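Local coordinates for protein complement factor MASP-3 (Homo sapiens, PDB 3DEM) that probably acts as a serine protease of the complement lectin pathway, whose CUB1-EGF-CUB2 region carries interaction sites for mannan-binding lectin and ficolins, at residues N185-S190 with G266-W271; K189-L194 with F260-S265. All blocks are in the same frame, centred on the assembly; numbering follows the deposited sequence.

Contact 1: N185-S190 with G266-W271; sequences NPYPKS and GENRGW
Lys189 reaches across the contact to Glu267 and makes a salt bridge, NZ to OE2, at 2.9 Å. The lysine chain is extended as far as CE and bends at its last torsion (chi4 64°). The ammonium group meets OE2 from above the carboxylate plane. NZ also makes a weak bond to the backbone O of Gly266, and Asp135 of the EGF-like domain is its second salt-bridge partner.

One direct backbone hydrogen bond joins the segments. Tyr187 N donates to Asn268 O at 3.1 Å. Pro186 adds a CA-H...O contact to the same oxygen, with CA 3.2 Å from Asn268 O.

Packing surrounds these bonds. The Tyr187 ring turns its CD2 edge to Gly270, with CD2 3.3 Å from Gly270 CA. The ring lies beside the Asn268 side chain, and its OH is 3.5 Å from Asn268 CB. The Pro186 ring packs against the backbone O of Glu267, CB to O 3.4 Å. At the polar end, Tyr187 OH bonds to Asp226 and to the backbone N of Glu216. Both residues are calcium ligands, so the tyrosine is a second-shell residue that probably steadies these two ligands. The arrangement is typical of a calcium-binding CUB domain, in which two loops at one end of the beta-sandwich pack beside the metal site.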
loop_
_atom_site.group_PDB
_atom_site.type_symbol
_atom_site.label_atom_id
_atom_site.label_comp_id
_atom_site.label_asym_id
_atom_site.label_seq_id
_atom_site.Cartn_x
_atom_site.Cartn_y
_atom_site.Cartn_z
ATOM N N ASN A 185 -31.289 5.678 20.807
ATOM C CA ASN A 185 -30.264 5.739 19.775
ATOM C C ASN A 185 -30.803 5.089 18.501
ATOM O O ASN A 185 -31.782 4.344 18.555
ATOM C CB ASN A 185 -28.981 5.056 20.250
ATOM C CG ASN A 185 -28.422 5.692 21.502
ATOM O OD1 ASN A 185 -27.973 6.837 21.481
ATOM N ND2 ASN A 185 -28.451 4.955 22.606
ATOM N N PRO A 186 -30.192 5.391 17.344
ATOM C CA PRO A 186 -30.658 4.780 16.099
ATOM C C PRO A 186 -30.841 3.261 16.220
ATOM O O PRO A 186 -29.930 2.563 16.645
ATOM C CB PRO A 186 -29.533 5.105 15.110
ATOM C CG PRO A 186 -28.947 6.382 15.626
ATOM C CD PRO A 186 -29.056 6.307 17.129
ATOM N N TYR A 187 -32.012 2.753 15.853
ATOM C CA TYR A 187 -32.234 1.306 15.883
ATOM C C TYR A 187 -31.458 0.578 14.783
ATOM O O TYR A 187 -31.224 1.137 13.707
ATOM C CB TYR A 187 -33.725 0.961 15.825
ATOM C CG TYR A 187 -34.506 1.576 14.686
ATOM C CD1 TYR A 187 -34.466 1.031 13.403
ATOM C CD2 TYR A 187 -35.327 2.671 14.902
ATOM C CE1 TYR A 187 -35.203 1.584 12.362
ATOM C CE2 TYR A 187 -36.072 3.229 13.871
ATOM C CZ TYR A 187 -36.004 2.686 12.604
ATOM O OH TYR A 187 -36.745 3.255 11.587
ATOM N N PRO A 188 -31.029 -0.666 15.067
ATOM C CA PRO A 188 -30.265 -1.475 14.119
ATOM C C PRO A 188 -31.009 -1.708 12.805
ATOM O O PRO A 188 -32.209 -1.961 12.801
ATOM C CB PRO A 188 -30.085 -2.803 14.862
ATOM C CG PRO A 188 -30.210 -2.452 16.296
ATOM C CD PRO A 188 -31.235 -1.369 16.345
ATOM N N LYS A 189 -30.284 -1.616 11.700
ATOM C CA LYS A 189 -30.823 -1.895 10.387
ATOM C C LYS A 189 -31.041 -3.392 10.211
ATOM O O LYS A 189 -30.521 -4.199 10.987
ATOM C CB LYS A 189 -29.857 -1.395 9.309
ATOM C CG LYS A 189 -29.596 0.104 9.349
ATOM C CD LYS A 189 -28.552 0.511 8.315
ATOM C CE LYS A 189 -28.223 1.991 8.419
ATOM N NZ LYS A 189 -27.580 2.355 9.727
ATOM N N SER A 190 -31.830 -3.748 9.201
ATOM C CA SER A 190 -31.966 -5.131 8.747
ATOM C C SER A 190 -32.355 -6.112 9.842
ATOM O O SER A 190 -31.907 -7.254 9.837
ATOM C CB SER A 190 -30.669 -5.591 8.080
ATOM O OG SER A 190 -30.349 -4.744 7.000
ATOM N N GLY A 266 -30.953 4.018 6.932
ATOM C CA GLY A 266 -31.516 5.026 7.837
ATOM C C GLY A 266 -30.942 5.052 9.246
ATOM O O GLY A 266 -30.278 4.106 9.677
ATOM N N GLU A 267 -31.195 6.142 9.972
ATOM C CA GLU A 267 -30.675 6.301 11.336
ATOM C C GLU A 267 -31.752 6.718 12.343
ATOM O O GLU A 267 -31.452 7.322 13.372
ATOM C CB GLU A 267 -29.524 7.316 11.367
ATOM C CG GLU A 267 -28.392 7.031 10.381
ATOM C CD GLU A 267 -27.628 5.752 10.705
ATOM O OE1 GLU A 267 -27.655 5.309 11.877
ATOM O OE2 GLU A 267 -26.995 5.194 9.782
ATOM N N ASN A 268 -33.002 6.388 12.052
ATOM C CA ASN A 268 -34.116 6.767 12.924
ATOM C C ASN A 268 -34.016 6.239 14.368
ATOM O O ASN A 268 -33.454 5.171 14.616
ATOM C CB ASN A 268 -35.446 6.392 12.264
ATOM C CG ASN A 268 -35.555 6.938 10.849
ATOM O OD1 ASN A 268 -36.140 8.002 10.624
ATOM N ND2 ASN A 268 -34.953 6.238 9.898
ATOM N N ARG A 269 -34.560 7.000 15.313
ATOM C CA ARG A 269 -34.340 6.736 16.741
ATOM C C ARG A 269 -35.242 5.658 17.368
ATOM O O ARG A 269 -34.936 5.123 18.437
ATOM C CB ARG A 269 -34.411 8.043 17.536
ATOM C CG ARG A 269 -33.403 9.083 17.049
ATOM C CD ARG A 269 -33.454 10.351 17.867
ATOM N NE ARG A 269 -32.794 10.182 19.162
ATOM C CZ ARG A 269 -32.525 11.180 20.003
ATOM N NH1 ARG A 269 -32.863 12.428 19.696
ATOM N NH2 ARG A 269 -31.914 10.927 21.157
ATOM N N GLY A 270 -36.348 5.339 16.705
ATOM C CA GLY A 270 -37.200 4.250 17.154
ATOM C C GLY A 270 -38.386 4.660 18.008
ATOM O O GLY A 270 -39.027 5.688 17.765
ATOM N N TRP A 271 -38.671 3.853 19.026
ATOM C CA TRP A 271 -39.935 3.950 19.744
ATOM C C TRP A 271 -39.868 3.291 21.114
ATOM O O TRP A 271 -39.004 2.456 21.387
ATOM C CB TRP A 271 -41.055 3.290 18.930
ATOM C CG TRP A 271 -40.743 1.865 18.538
ATOM C CD1 TRP A 271 -40.133 1.446 17.388
ATOM C CD2 TRP A 271 -41.024 0.679 19.297
ATOM N NE1 TRP A 271 -40.016 0.069 17.384
ATOM C CE2 TRP A 271 -40.553 -0.425 18.544
ATOM C CE3 TRP A 271 -41.616 0.441 20.543
ATOM C CZ2 TRP A 271 -40.660 -1.741 18.997
ATOM C CZ3 TRP A 271 -41.729 -0.870 20.989
ATOM C CH2 TRP A 271 -41.251 -1.945 20.218
HETATM O O HOH W 1 -32.240 2.328 10.826
#

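Contact 2: K189-L194 with F260-S265; sequences KSSECL and FHSDNS. With CA (calcium ion), chain F.
The Ser262 hydroxyl sits where regular strand pairing gives way to loops, and it takes the place of a backbone acceptor. Ser191 N donates to Ser262 OG at 3.1 Å, while its bond to the backbone O of Ser262 is weak. OG lies between the backbone N and the carbonyl carbon of its own residue (chi1 69°), which turns it toward the 189-194 segment. It is also hydrogen-bonded to Pro188 O.

The segments form the end of an antiparallel pair in one sheet of the CUB beta-sandwich. Cys193 and Phe260 are a hydrogen-bonded pair: Cys193 N donates to Phe260 O, and Phe260 N donates to Cys193 O, both at 2.9 Å. Glu192 and His261 are the adjoining non-hydrogen-bonded pair, with their side chains on one face. Cys193 and Phe260 put theirs on the other, where CB meets CB at 4.1 Å. Cys193 is tied to Cys166 by a disulfide.

Past the pair, Ser262 N donates to Ser191 O in a nearly straight bond. Ser190 N then donates to Asp263 O, arriving from well above the carbonyl plane. The Ser190 hydroxyl packs on Asn264, with OG 3.5 Å from Asn264 CA, and bonds to Thr161. The aliphatic part of Lys189 lies along the backbone from Asp263 to Ser265.

The 260-265 segment then enters the calcium site. The calcium ion is bound by Asp263 OD1 at 2.4 Å, Ser265 O at 2.3 Å and two waters. Glu216 and Asp226 complete the protein ligands. Asp263 OD1 also accepts from Ser265 N, an Asx turn, consistent with a loop held close to the metal. One of the two calcium-bound waters donates to Asp263 O.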
loop_
_atom_site.group_PDB
_atom_site.type_symbol
_atom_site.label_atom_id
_atom_site.label_comp_id
_atom_site.label_asym_id
_atom_site.label_seq_id
_atom_site.Cartn_x
_atom_site.Cartn_y
_atom_site.Cartn_z
ATOM N N LYS A 189 -30.284 -1.616 11.700
ATOM C CA LYS A 189 -30.823 -1.895 10.387
ATOM C C LYS A 189 -31.041 -3.392 10.211
ATOM O O LYS A 189 -30.521 -4.199 10.987
ATOM C CB LYS A 189 -29.857 -1.395 9.309
ATOM C CG LYS A 189 -29.596 0.104 9.349
ATOM C CD LYS A 189 -28.552 0.511 8.315
ATOM C CE LYS A 189 -28.223 1.991 8.419
ATOM N NZ LYS A 189 -27.580 2.355 9.727
ATOM N N SER A 190 -31.830 -3.748 9.201
ATOM C CA SER A 190 -31.966 -5.131 8.747
ATOM C C SER A 190 -32.355 -6.112 9.842
ATOM O O SER A 190 -31.907 -7.254 9.837
ATOM C CB SER A 190 -30.669 -5.591 8.080
ATOM O OG SER A 190 -30.349 -4.744 7.000
ATOM N N SER A 191 -33.202 -5.672 10.762
ATOM C CA SER A 191 -33.556 -6.484 11.912
ATOM C C SER A 191 -35.035 -6.806 11.933
ATOM O O SER A 191 -35.839 -6.150 11.263
ATOM C CB SER A 191 -33.152 -5.783 13.212
ATOM O OG SER A 191 -31.746 -5.641 13.287
ATOM N N GLU A 192 -35.381 -7.812 12.729
ATOM C CA GLU A 192 -36.729 -8.342 12.799
ATOM C C GLU A 192 -36.995 -8.724 14.251
ATOM O O GLU A 192 -36.646 -9.821 14.682
ATOM C CB GLU A 192 -36.808 -9.571 11.905
ATOM C CG GLU A 192 -38.186 -10.179 11.735
ATOM C CD GLU A 192 -38.179 -11.234 10.643
ATOM O OE1 GLU A 192 -38.759 -10.966 9.570
ATOM O OE2 GLU A 192 -37.555 -12.303 10.830
ATOM N N CYS A 193 -37.596 -7.803 14.997
ATOM C CA CYS A 193 -37.784 -7.972 16.433
ATOM C C CYS A 193 -39.179 -8.464 16.765
ATOM O O CYS A 193 -40.170 -7.900 16.296
ATOM C CB CYS A 193 -37.536 -6.644 17.159
ATOM S SG CYS A 193 -35.959 -5.886 16.751
ATOM N N LEU A 194 -39.243 -9.510 17.581
ATOM C CA LEU A 194 -40.509 -10.063 18.050
ATOM C C LEU A 194 -40.598 -9.874 19.559
ATOM O O LEU A 194 -39.854 -10.513 20.311
ATOM C CB LEU A 194 -40.604 -11.552 17.711
ATOM C CG LEU A 194 -40.519 -11.929 16.228
ATOM C CD1 LEU A 194 -40.332 -13.432 16.040
ATOM C CD2 LEU A 194 -41.746 -11.447 15.447
ATOM N N PHE A 260 -41.393 -5.587 14.977
ATOM C CA PHE A 260 -40.700 -4.406 14.493
ATOM C C PHE A 260 -39.725 -4.776 13.386
ATOM O O PHE A 260 -38.779 -5.526 13.607
ATOM C CB PHE A 260 -39.971 -3.682 15.633
ATOM C CG PHE A 260 -39.232 -2.444 15.194
ATOM C CD1 PHE A 260 -39.855 -1.497 14.388
ATOM C CD2 PHE A 260 -37.921 -2.219 15.600
ATOM C CE1 PHE A 260 -39.178 -0.352 13.980
ATOM C CE2 PHE A 260 -37.236 -1.078 15.201
ATOM C CZ PHE A 260 -37.867 -0.140 14.389
ATOM N N HIS A 261 -39.969 -4.250 12.192
ATOM C CA HIS A 261 -39.132 -4.542 11.034
ATOM C C HIS A 261 -38.323 -3.309 10.659
ATOM O O HIS A 261 -38.866 -2.211 10.590
ATOM C CB HIS A 261 -40.003 -4.971 9.844
ATOM C CG HIS A 261 -39.227 -5.292 8.598
ATOM N ND1 HIS A 261 -38.946 -4.350 7.630
ATOM C CD2 HIS A 261 -38.694 -6.455 8.155
ATOM C CE1 HIS A 261 -38.258 -4.916 6.654
ATOM N NE2 HIS A 261 -38.093 -6.193 6.946
ATOM N N SER A 262 -37.025 -3.490 10.432
ATOM C CA SER A 262 -36.187 -2.401 9.935
ATOM C C SER A 262 -35.419 -2.824 8.684
ATOM O O SER A 262 -34.904 -3.940 8.613
ATOM C CB SER A 262 -35.233 -1.883 11.022
ATOM O OG SER A 262 -34.227 -2.828 11.343
ATOM N N ASP A 263 -35.345 -1.930 7.700
ATOM C CA ASP A 263 -34.647 -2.234 6.455
ATOM C C ASP A 263 -33.157 -1.878 6.511
ATOM O O ASP A 263 -32.623 -1.587 7.578
ATOM C CB ASP A 263 -35.335 -1.583 5.249
ATOM C CG ASP A 263 -35.144 -0.072 5.199
ATOM O OD1 ASP A 263 -34.481 0.491 6.092
ATOM O OD2 ASP A 263 -35.661 0.557 4.254
ATOM N N ASN A 264 -32.502 -1.897 5.352
ATOM C CA ASN A 264 -31.052 -1.767 5.279
ATOM C C ASN A 264 -30.517 -0.328 5.266
ATOM O O ASN A 264 -29.351 -0.097 4.938
ATOM C CB ASN A 264 -30.511 -2.545 4.075
ATOM C CG ASN A 264 -30.875 -1.903 2.742
ATOM O OD1 ASN A 264 -31.511 -0.847 2.695
ATOM N ND2 ASN A 264 -30.464 -2.538 1.650
ATOM N N SER A 265 -31.356 0.632 5.650
ATOM C CA SER A 265 -31.002 2.041 5.495
ATOM C C SER A 265 -31.651 2.950 6.546
ATOM O O SER A 265 -32.753 2.676 7.011
ATOM C CB SER A 265 -31.363 2.507 4.078
ATOM O OG SER A 265 -31.086 3.880 3.909
HETATM CA CA CA F . -34.832 2.169 7.799
HETATM O O HOH W 2 -33.599 0.628 9.155
HETATM O O HOH W 3 -34.231 3.770 9.479
#

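The chain leaves strand 175-179 and enters the 185-190 loop, the first half of contact 1. It continues directly into strand 192-198, so contact 2 starts in the same run and shares Lys189 and Ser190. Much later, the end of strand 255-261 and the loop after it return and close contact 2. The chain then passes through 266-271, closing contact 1 before strand 272-277. The loop closed by contact 2 thus lies within the one closed by contact 1. Contact 2 pairs two neighbouring strands of one sheet, and contact 1 packs together the two loops that cross between the sheets at the calcium end. Between the contacts, Tyr187 meets Phe260 edge-to-face, and Trp271 packs against Phe260 as well.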